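Long-range contacts in Low molecular weight heat shock protein (Xanthomonas axonopodis pv. citri, PDB 3GT6), which is a small heat shock protein of the alpha-crystallin family, an oligomeric molecular chaperone that probably keeps unfolding proteins from aggregating under stress: residues A[40-45]-A[71-76]; A[19-24]-A[95-100]; A[6-11]-A[23-28]. All coordinates share one frame; numbering follows the deposited sequence. Where two conformers were deposited one is given.

Interaction 1. Residues A[40-45]-A[71-76]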
loop_
_atom_site.group_PDB
_atom_site.type_symbol
_atom_site.label_atom_id
_atom_site.label_comp_id
_atom_site.label_asym_id
_atom_site.label_seq_id
_atom_site.Cartn_x
_atom_site.Cartn_y
_atom_site.Cartn_z
ATOM N N GLY A 40 -15.968 -18.988 -9.965
ATOM C CA GLY A 40 -15.136 -18.302 -10.886
ATOM C C GLY A 40 -14.735 -16.956 -10.400
ATOM O O GLY A 40 -13.874 -16.366 -10.997
ATOM N N ILE A 41 -15.354 -16.403 -9.353
ATOM C CA ILE A 41 -15.093 -15.041 -9.025
ATOM C C ILE A 41 -14.069 -15.023 -7.927
ATOM O O ILE A 41 -14.301 -15.529 -6.815
ATOM C CB ILE A 41 -16.293 -14.308 -8.520
ATOM C CG1 ILE A 41 -17.382 -14.264 -9.567
ATOM C CG2 ILE A 41 -15.958 -12.864 -8.147
ATOM C CD1 ILE A 41 -17.006 -13.534 -10.857
ATOM N N LEU A 42 -12.936 -14.389 -8.198
ATOM C CA LEU A 42 -11.933 -14.242 -7.141
ATOM C C LEU A 42 -12.291 -13.011 -6.333
ATOM O O LEU A 42 -12.398 -11.910 -6.906
ATOM C CB LEU A 42 -10.561 -14.068 -7.802
ATOM C CG LEU A 42 -9.294 -14.144 -6.936
ATOM C CD1 LEU A 42 -9.118 -12.901 -6.127
ATOM C CD2 LEU A 42 -9.322 -15.347 -6.024
ATOM N N SER A 43 -12.478 -13.134 -5.032
ATOM C CA SER A 43 -12.652 -11.930 -4.254
ATOM C C SER A 43 -11.534 -11.724 -3.291
ATOM O O SER A 43 -10.905 -12.672 -2.733
ATOM C CB SER A 43 -13.966 -11.927 -3.400
ATOM O OG SER A 43 -15.002 -12.355 -4.211
ATOM N N ILE A 44 -11.317 -10.461 -3.026
ATOM C CA ILE A 44 -10.301 -10.079 -2.071
ATOM C C ILE A 44 -10.993 -9.072 -1.184
ATOM O O ILE A 44 -11.448 -8.037 -1.645
ATOM C CB ILE A 44 -9.159 -9.326 -2.713
ATOM C CG1 ILE A 44 -8.657 -10.093 -3.930
ATOM C CG2 ILE A 44 -8.078 -8.944 -1.593
ATOM C CD1 ILE A 44 -7.446 -9.378 -4.705
ATOM N N ARG A 45 -11.181 -9.407 0.067
ATOM C CA ARG A 45 -11.951 -8.440 0.839
ATOM C C ARG A 45 -11.415 -8.338 2.214
ATOM O O ARG A 45 -10.712 -9.252 2.706
ATOM C CB ARG A 45 -13.454 -8.762 0.839
ATOM C CG ARG A 45 -13.795 -10.037 1.412
ATOM C CD ARG A 45 -15.326 -10.431 1.121
ATOM N NE ARG A 45 -16.225 -9.372 1.598
ATOM C CZ ARG A 45 -17.559 -9.500 1.710
ATOM N NH1 ARG A 45 -18.159 -10.651 1.396
ATOM N NH2 ARG A 45 -18.297 -8.484 2.145
ATOM N N ARG A 71 -12.668 -6.527 -3.710
ATOM C CA ARG A 71 -12.272 -6.536 -5.088
ATOM C C ARG A 71 -12.740 -7.855 -5.621
ATOM O O ARG A 71 -12.595 -8.879 -4.958
ATOM C CB ARG A 71 -10.731 -6.480 -5.131
ATOM C CG ARG A 71 -10.203 -5.256 -4.521
ATOM C CD ARG A 71 -10.838 -3.974 -5.111
ATOM N NE ARG A 71 -10.076 -3.604 -6.268
ATOM C CZ ARG A 71 -10.468 -3.728 -7.535
ATOM N NH1 ARG A 71 -9.630 -3.373 -8.503
ATOM N NH2 ARG A 71 -11.665 -4.183 -7.817
ATOM N N ARG A 72 -13.319 -7.860 -6.803
ATOM C CA ARG A 72 -13.730 -9.094 -7.419
ATOM C C ARG A 72 -13.207 -9.173 -8.862
ATOM O O ARG A 72 -13.242 -8.187 -9.602
ATOM C CB ARG A 72 -15.272 -9.119 -7.505
ATOM C CG ARG A 72 -15.991 -9.226 -6.134
ATOM C CD ARG A 72 -17.504 -8.818 -6.219
ATOM N NE ARG A 72 -18.321 -9.909 -6.656
ATOM C CZ ARG A 72 -18.518 -11.028 -5.946
ATOM N NH1 ARG A 72 -17.946 -11.199 -4.737
ATOM N NH2 ARG A 72 -19.270 -12.004 -6.455
ATOM N N PHE A 73 -12.790 -10.351 -9.296
ATOM C CA PHE A 73 -12.342 -10.483 -10.653
ATOM C C PHE A 73 -12.938 -11.789 -11.146
ATOM O O PHE A 73 -12.996 -12.748 -10.393
ATOM C CB PHE A 73 -10.834 -10.531 -10.646
ATOM C CG PHE A 73 -10.240 -9.310 -10.015
ATOM C CD1 PHE A 73 -10.271 -8.096 -10.685
ATOM C CD2 PHE A 73 -9.769 -9.341 -8.705
ATOM C CE1 PHE A 73 -9.789 -6.917 -10.091
ATOM C CE2 PHE A 73 -9.310 -8.162 -8.107
ATOM C CZ PHE A 73 -9.307 -6.954 -8.838
ATOM N N ALA A 74 -13.392 -11.801 -12.400
ATOM C CA ALA A 74 -14.054 -12.940 -12.919
ATOM C C ALA A 74 -12.922 -13.657 -13.622
ATOM O O ALA A 74 -12.580 -13.353 -14.768
ATOM C CB ALA A 74 -15.162 -12.480 -13.896
ATOM N N LEU A 75 -12.273 -14.574 -12.926
ATOM C CA LEU A 75 -11.116 -15.204 -13.479
ATOM C C LEU A 75 -11.572 -16.298 -14.475
ATOM O O LEU A 75 -12.688 -16.784 -14.384
ATOM C CB LEU A 75 -10.285 -15.861 -12.394
ATOM C CG LEU A 75 -9.570 -14.833 -11.489
ATOM C CD1 LEU A 75 -8.606 -15.616 -10.638
ATOM C CD2 LEU A 75 -8.839 -13.927 -12.415
ATOM N N PRO A 76 -10.711 -16.676 -15.409
ATOM C CA PRO A 76 -11.112 -17.758 -16.355
ATOM C C PRO A 76 -11.340 -19.074 -15.621
ATOM O O PRO A 76 -10.833 -19.246 -14.492
ATOM C CB PRO A 76 -9.894 -17.893 -17.298
ATOM C CG PRO A 76 -9.176 -16.541 -17.177
ATOM C CD PRO A 76 -9.362 -16.155 -15.681
#
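Strands 41-45 and 71-74 run antiparallel, their axes 4.5 Å apart at closest and their directions 163° from each other, with Leu42-Phe73 and Ile44-Arg71 as hydrogen-bonded pairs and Ile41-Ala74 and Ser43-Arg72 as non-hydrogen-bonded ones. Leu42 N gives the shortest bond of the ladder, 2.7 Å to Phe73 O, and one further bond beyond the last bridge, Leu75 N to Gly40 O, carries the pairing past the end of the strand. Gly40, with phi 89°, takes a backbone turn that favours glycine at the entry to the strand. On the face bearing Ile41, Ser43, Arg72 and Ala74, the two branches of Ile41 divide the work. CG2, anti to the backbone N, lies 3.7 Å above the plane of the Arg72 guanidinium and over its centre; CD1, at the end of the other branch, rests 3.7 Å from Ala74 CB. The bend of the Arg72 chain at chi3 (84°) folds the guanidinium back across Ile41. On the face bearing Leu42, Ile44, Arg71 and Phe73 the touching atoms are mainly carbon. Leu75 lies alongside Leu42 and points the same way, its CD1 3.8 Å from Leu42 CB, while Ile44 sends CD1 to the edge of the Phe73 ring, 4.1 Å from CE2. Within its own strand, Phe73 CZ lies over one face of the Arg71 guanidinium, toward its rim; Arg71 NE is bonded to Pro8 O, and NH1 forms a salt bridge with Glu63 of the second subunit. This face packs on the opposing sheet of the alpha-crystallin sandwich: Leu42 and Phe73 touch Leu21 of strand 18-24, and Phe73 also meets Val10 and Ile12 of strand 10-14.

Interaction 2. Residues A[19-24]-A[95-100]; sequences FVLYAD and IRIPKR
Phe19 N donates a 2.6 Å hydrogen bond to Ile97 O, nearly straight at 168°, and the same carbonyl oxygen lies in the plane of the Phe19 ring at its edge, 3.8 Å from CD2. One oxygen thus meets both the backbone N-H and the ring rim of a single residue. The return bond, Ile97 N to Phe19 O, completes this hydrogen-bonded pair, and the next is formed by Leu21 N to Ile95 O and Ile95 N to Leu21 O, each 2.8 Å. Between them Val20 and Arg96 make a non-hydrogen-bonded pair, where Val20 CA approaches Ile95 O and Arg96 CA approaches Phe19 O in CA-H...O contacts. This antiparallel ladder joins strands 18-24 and 92-98, the two inner strands of the four-stranded sheet in the immunoglobulin-like alpha-crystallin sandwich. Phe19, Leu21, Ile95 and Ile97 share one face: Leu21 and Ile97 pack on Leu42 and Ile95 on Ile44, both of strand 41-48 in the other sheet, and Phe19 on Pro76 and Ser78 of loops. One methyl of Leu21 touches both its partner Ile95 and the diagonal Ile97, CD1 being 4.0 Å from Ile95 CG2 and 3.9 Å from Ile97 CD1. Beyond the strand end the extended Lys99 chain crosses Phe19 at about a right angle, its CG 3.7 Å from ring atom CE2, and its NZ carries on to a salt bridge with Glu14 and a hydrogen bond to Val16 O, at the turn of the 10-14/18-24 hairpin. On the reverse face Val20 and Arg96 lie alongside each other and point the same way. Val20 CG2, anti to its own carbonyl carbon, comes 3.8 Å from Arg96 NH1, a nitrogen salt-bridged to Glu94; the other methyl, CG1, sits over the rim of one face of the Tyr22 ring.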
loop_
_atom_site.group_PDB
_atom_site.type_symbol
_atom_site.label_atom_id
_atom_site.label_comp_id
_atom_site.label_asym_id
_atom_site.label_seq_id
_atom_site.Cartn_x
_atom_site.Cartn_y
_atom_site.Cartn_z
ATOM N N PHE A 19 -2.198 -18.218 -12.211
ATOM C CA PHE A 19 -2.487 -16.825 -12.189
ATOM C C PHE A 19 -1.810 -16.253 -10.988
ATOM O O PHE A 19 -1.612 -16.935 -9.991
ATOM C CB PHE A 19 -3.987 -16.570 -12.057
ATOM C CG PHE A 19 -4.775 -17.024 -13.227
ATOM C CD1 PHE A 19 -5.161 -16.098 -14.210
ATOM C CD2 PHE A 19 -5.142 -18.382 -13.366
ATOM C CE1 PHE A 19 -5.942 -16.519 -15.321
ATOM C CE2 PHE A 19 -5.892 -18.800 -14.442
ATOM C CZ PHE A 19 -6.306 -17.863 -15.450
ATOM N N VAL A 20 -1.511 -14.965 -11.063
ATOM C CA VAL A 20 -1.067 -14.226 -9.900
ATOM C C VAL A 20 -1.846 -12.927 -9.890
ATOM O O VAL A 20 -1.948 -12.257 -10.930
ATOM C CB VAL A 20 0.384 -13.831 -9.997
ATOM C CG1 VAL A 20 0.821 -13.380 -8.608
ATOM C CG2 VAL A 20 1.241 -15.019 -10.325
ATOM N N LEU A 21 -2.381 -12.596 -8.729
ATOM C CA LEU A 21 -2.950 -11.275 -8.478
ATOM C C LEU A 21 -2.069 -10.647 -7.466
ATOM O O LEU A 21 -1.634 -11.264 -6.510
ATOM C CB LEU A 21 -4.397 -11.314 -7.955
ATOM C CG LEU A 21 -5.446 -12.007 -8.792
ATOM C CD1 LEU A 21 -5.325 -13.521 -8.597
ATOM C CD2 LEU A 21 -6.835 -11.535 -8.393
ATOM N N TYR A 22 -1.738 -9.405 -7.711
ATOM C CA TYR A 22 -0.972 -8.626 -6.735
ATOM C C TYR A 22 -1.865 -7.476 -6.307
ATOM O O TYR A 22 -2.271 -6.704 -7.172
ATOM C CB TYR A 22 0.204 -7.975 -7.466
ATOM C CG TYR A 22 1.048 -8.985 -8.217
ATOM C CD1 TYR A 22 2.113 -9.617 -7.592
ATOM C CD2 TYR A 22 0.799 -9.273 -9.571
ATOM C CE1 TYR A 22 2.907 -10.541 -8.254
ATOM C CE2 TYR A 22 1.595 -10.190 -10.259
ATOM C CZ TYR A 22 2.638 -10.828 -9.578
ATOM O OH TYR A 22 3.435 -11.728 -10.212
ATOM N N ALA A 23 -2.148 -7.346 -5.019
ATOM C CA ALA A 23 -3.105 -6.375 -4.544
ATOM C C ALA A 23 -2.350 -5.462 -3.596
ATOM O O ALA A 23 -1.673 -5.930 -2.658
ATOM C CB ALA A 23 -4.215 -7.081 -3.803
ATOM N N ASP A 24 -2.431 -4.160 -3.828
ATOM C CA ASP A 24 -1.798 -3.195 -2.930
ATOM C C ASP A 24 -2.800 -2.985 -1.841
ATOM O O ASP A 24 -3.832 -2.292 -2.023
ATOM C CB ASP A 24 -1.592 -1.856 -3.656
ATOM C CG ASP A 24 -0.352 -1.865 -4.554
ATOM O OD1 ASP A 24 0.424 -2.812 -4.531
ATOM O OD2 ASP A 24 -0.109 -0.895 -5.241
ATOM N N ILE A 95 -1.553 -13.282 -4.626
ATOM C CA ILE A 95 -2.422 -14.418 -4.623
ATOM C C ILE A 95 -2.070 -15.250 -5.850
ATOM O O ILE A 95 -2.097 -14.750 -6.952
ATOM C CB ILE A 95 -3.847 -13.957 -4.800
ATOM C CG1 ILE A 95 -4.190 -13.014 -3.656
ATOM C CG2 ILE A 95 -4.769 -15.163 -4.953
ATOM C CD1 ILE A 95 -5.472 -12.230 -3.886
ATOM N N ARG A 96 -1.760 -16.516 -5.643
ATOM C CA ARG A 96 -1.298 -17.372 -6.690
ATOM C C ARG A 96 -2.296 -18.466 -6.844
ATOM O O ARG A 96 -2.764 -19.020 -5.859
ATOM C CB ARG A 96 0.070 -17.916 -6.304
ATOM C CG ARG A 96 1.119 -16.812 -6.112
ATOM C CD ARG A 96 2.466 -17.424 -5.660
ATOM N NE ARG A 96 3.115 -18.099 -6.808
ATOM C CZ ARG A 96 3.752 -17.498 -7.833
ATOM N NH1 ARG A 96 3.923 -16.198 -7.861
ATOM N NH2 ARG A 96 4.289 -18.237 -8.819
ATOM N N ILE A 97 -2.702 -18.722 -8.077
ATOM C CA ILE A 97 -3.736 -19.695 -8.337
ATOM C C ILE A 97 -3.255 -20.531 -9.525
ATOM O O ILE A 97 -3.121 -20.036 -10.621
ATOM C CB ILE A 97 -4.990 -19.045 -8.714
ATOM C CG1 ILE A 97 -5.275 -17.886 -7.741
ATOM C CG2 ILE A 97 -6.032 -20.075 -8.696
ATOM C CD1 ILE A 97 -6.564 -17.152 -8.015
ATOM N N PRO A 98 -2.959 -21.801 -9.302
ATOM C CA PRO A 98 -2.596 -22.638 -10.447
ATOM C C PRO A 98 -3.770 -22.797 -11.369
ATOM O O PRO A 98 -4.926 -22.634 -10.988
ATOM C CB PRO A 98 -2.307 -23.989 -9.837
ATOM C CG PRO A 98 -2.838 -23.978 -8.457
ATOM C CD PRO A 98 -3.255 -22.578 -8.093
ATOM N N LYS A 99 -3.455 -23.063 -12.619
ATOM C CA LYS A 99 -4.506 -23.469 -13.549
ATOM C C LYS A 99 -4.773 -24.953 -13.438
ATOM O O LYS A 99 -3.849 -25.741 -13.182
ATOM C CB LYS A 99 -4.081 -23.158 -14.942
ATOM C CG LYS A 99 -3.870 -21.747 -15.204
ATOM C CD LYS A 99 -3.497 -21.651 -16.677
ATOM C CE LYS A 99 -3.396 -20.246 -17.030
ATOM N NZ LYS A 99 -3.113 -20.180 -18.442
ATOM N N ARG A 100 -6.048 -25.305 -13.583
ATOM C CA ARG A 100 -6.551 -26.663 -13.717
ATOM C C ARG A 100 -5.716 -27.440 -14.757
ATOM O O ARG A 100 -5.213 -26.858 -15.744
ATOM C CB ARG A 100 -8.040 -26.637 -14.124
ATOM C CG ARG A 100 -8.971 -26.149 -12.975
ATOM C CD ARG A 100 -10.483 -25.973 -13.274
ATOM N NE ARG A 100 -11.067 -25.069 -12.258
ATOM C CZ ARG A 100 -11.272 -25.363 -10.943
ATOM N NH1 ARG A 100 -11.773 -24.434 -10.100
ATOM N NH2 ARG A 100 -10.950 -26.571 -10.429
#

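Interaction 3. Residues A[6-11]-A[23-28]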
loop_
_atom_site.group_PDB
_atom_site.type_symbol
_atom_site.label_atom_id
_atom_site.label_comp_id
_atom_site.label_asym_id
_atom_site.label_seq_id
_atom_site.Cartn_x
_atom_site.Cartn_y
_atom_site.Cartn_z
ATOM N N TRP A 6 -13.317 1.799 -0.617
ATOM C CA TRP A 6 -12.110 2.030 -1.418
ATOM C C TRP A 6 -11.797 0.805 -2.261
ATOM O O TRP A 6 -12.255 -0.285 -1.979
ATOM C CB TRP A 6 -10.863 2.426 -0.645
ATOM C CG TRP A 6 -10.126 1.391 0.112
ATOM C CD1 TRP A 6 -10.602 0.695 1.174
ATOM C CD2 TRP A 6 -8.737 1.046 0.014
ATOM N NE1 TRP A 6 -9.612 -0.104 1.728
ATOM C CE2 TRP A 6 -8.454 0.100 1.048
ATOM C CE3 TRP A 6 -7.703 1.442 -0.818
ATOM C CZ2 TRP A 6 -7.183 -0.497 1.238
ATOM C CZ3 TRP A 6 -6.464 0.818 -0.639
ATOM C CH2 TRP A 6 -6.209 -0.118 0.394
ATOM N N VAL A 7 -10.990 1.044 -3.294
ATOM C CA VAL A 7 -10.836 0.089 -4.355
ATOM C C VAL A 7 -9.308 -0.090 -4.486
ATOM O O VAL A 7 -8.649 0.656 -5.217
ATOM C CB VAL A 7 -11.573 0.592 -5.662
ATOM C CG1 VAL A 7 -11.538 -0.499 -6.804
ATOM C CG2 VAL A 7 -13.083 1.002 -5.335
ATOM N N PRO A 8 -8.743 -1.031 -3.719
ATOM C CA PRO A 8 -7.325 -1.315 -3.764
ATOM C C PRO A 8 -6.935 -1.661 -5.208
ATOM O O PRO A 8 -7.718 -2.315 -5.950
ATOM C CB PRO A 8 -7.204 -2.570 -2.892
ATOM C CG PRO A 8 -8.398 -2.483 -1.929
ATOM C CD PRO A 8 -9.465 -1.777 -2.680
ATOM N N ARG A 9 -5.761 -1.219 -5.611
ATOM C CA ARG A 9 -5.177 -1.559 -6.917
ATOM C C ARG A 9 -4.704 -3.006 -6.959
ATOM O O ARG A 9 -3.959 -3.478 -6.065
ATOM C CB ARG A 9 -3.927 -0.682 -7.185
ATOM C CG ARG A 9 -4.179 0.790 -6.999
ATOM C CD ARG A 9 -4.754 1.319 -8.197
ATOM N NE ARG A 9 -4.750 2.802 -8.235
ATOM C CZ ARG A 9 -5.602 3.452 -9.015
ATOM N NH1 ARG A 9 -6.445 2.750 -9.781
ATOM N NH2 ARG A 9 -5.614 4.750 -9.069
ATOM N N VAL A 10 -5.136 -3.715 -8.008
ATOM C CA VAL A 10 -4.732 -5.076 -8.194
ATOM C C VAL A 10 -4.219 -5.237 -9.628
ATOM O O VAL A 10 -4.905 -4.803 -10.540
ATOM C CB VAL A 10 -5.969 -5.966 -8.011
ATOM C CG1 VAL A 10 -5.625 -7.373 -8.151
ATOM C CG2 VAL A 10 -6.536 -5.703 -6.554
ATOM N N ASP A 11 -3.078 -5.917 -9.813
ATOM C CA ASP A 11 -2.664 -6.347 -11.121
ATOM C C ASP A 11 -2.953 -7.806 -11.198
ATOM O O ASP A 11 -2.883 -8.521 -10.176
ATOM C CB ASP A 11 -1.158 -6.198 -11.258
ATOM C CG ASP A 11 -0.722 -4.782 -11.214
ATOM O OD1 ASP A 11 -1.593 -3.900 -11.393
ATOM O OD2 ASP A 11 0.475 -4.558 -10.922
ATOM N N ALA A 23 -2.148 -7.346 -5.019
ATOM C CA ALA A 23 -3.105 -6.375 -4.544
ATOM C C ALA A 23 -2.350 -5.462 -3.596
ATOM O O ALA A 23 -1.673 -5.930 -2.658
ATOM C CB ALA A 23 -4.215 -7.081 -3.803
ATOM N N ASP A 24 -2.431 -4.160 -3.828
ATOM C CA ASP A 24 -1.798 -3.195 -2.930
ATOM C C ASP A 24 -2.800 -2.985 -1.841
ATOM O O ASP A 24 -3.832 -2.292 -2.023
ATOM C CB ASP A 24 -1.592 -1.856 -3.656
ATOM C CG ASP A 24 -0.352 -1.865 -4.554
ATOM O OD1 ASP A 24 0.424 -2.812 -4.531
ATOM O OD2 ASP A 24 -0.109 -0.895 -5.241
ATOM N N LEU A 25 -2.455 -3.543 -0.695
ATOM C CA LEU A 25 -3.328 -3.529 0.480
ATOM C C LEU A 25 -2.453 -3.032 1.617
ATOM O O LEU A 25 -2.260 -3.736 2.602
ATOM C CB LEU A 25 -3.854 -4.949 0.759
ATOM C CG LEU A 25 -4.840 -5.389 -0.341
ATOM C CD1 LEU A 25 -5.312 -6.817 -0.202
ATOM C CD2 LEU A 25 -6.018 -4.461 -0.301
ATOM N N PRO A 26 -1.931 -1.797 1.489
ATOM C CA PRO A 26 -1.055 -1.368 2.558
ATOM C C PRO A 26 -1.814 -1.233 3.908
ATOM O O PRO A 26 -2.976 -0.864 3.941
ATOM C CB PRO A 26 -0.598 0.023 2.103
ATOM C CG PRO A 26 -1.675 0.496 1.050
ATOM C CD PRO A 26 -2.049 -0.806 0.386
ATOM N N GLY A 27 -1.132 -1.495 5.004
ATOM C CA GLY A 27 -1.663 -1.195 6.342
ATOM C C GLY A 27 -2.683 -2.201 6.829
ATOM O O GLY A 27 -3.509 -1.838 7.643
ATOM N N ILE A 28 -2.680 -3.434 6.302
ATOM C CA ILE A 28 -3.599 -4.494 6.795
ATOM C C ILE A 28 -2.755 -5.705 6.929
ATOM O O ILE A 28 -1.949 -5.972 6.031
ATOM C CB ILE A 28 -4.718 -4.892 5.773
ATOM C CG1 ILE A 28 -5.311 -3.690 5.120
ATOM C CG2 ILE A 28 -5.863 -5.606 6.442
ATOM C CD1 ILE A 28 -5.963 -4.035 3.824
HETATM O O HOH W 1 -4.333 0.035 -3.336
#
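Pro8 touches Leu25 with CB and CG and covers one face of the Trp6 indole, the three side chains meeting at a corner. Its CG stands 3.7 Å above the centre of that face, while CB, 3.4 Å from Leu25 CD2, presses unusually close to the methyl as the two side chains pass at a slant. Trp6 holds CG between its backbone N and carbonyl carbon (chi1 76°), which turns the ring back over Pro8 and sends its far corner, CH2, toward the turn that starts at Leu25. There Pro26 CD meets the edge of the indole, 4.2 Å from CH2. Farther along, Val10 and Ala23 form a non-hydrogen-bonded antiparallel pair, with Val10 CG2 set 3.9 Å from Ala23 CB. The backbones are tied by a nearly straight bond (171°) from Asp24 N to Arg9 O, 2.8 Å long. Where the chains then diverge, a water spans them, accepting from Arg9 N and donating to Asp24 O at 2.7 Å. The charged ends turn to the second subunit: Arg9 is salt-bridged to its Glu63, and Asp24 OD1 to its Arg48 and Arg64. The contact closes the open end of the hairpin of strands 10-14 and 18-24, with Trp6 and Pro8 packed on Phe69 of strand 67-74, Leu25 on Ile44 of strand 41-48, and Ala23 paired through its backbone with Leu93 of strand 92-98.

From the N terminus, interaction 3 comes first, closing the short loop of the 10-14/18-24 hairpin. Before 23-28 completes it, strand 18-24 has already opened interaction 2, which shares Ala23 and Asp24 with interaction 3 and closes only when the chain returns at 95-100. Interaction 1 opens and closes within that long span, and after interaction 3 is complete. Interactions 2 and 3 set three neighbouring strands of one sheet side by side, whereas interaction 1 pairs two strands of the other. The sheets meet where Ile44 CD1 touches Ile95 CD1, and Leu75, just past its strand, touches Ile97. All three contacts reach the second subunit.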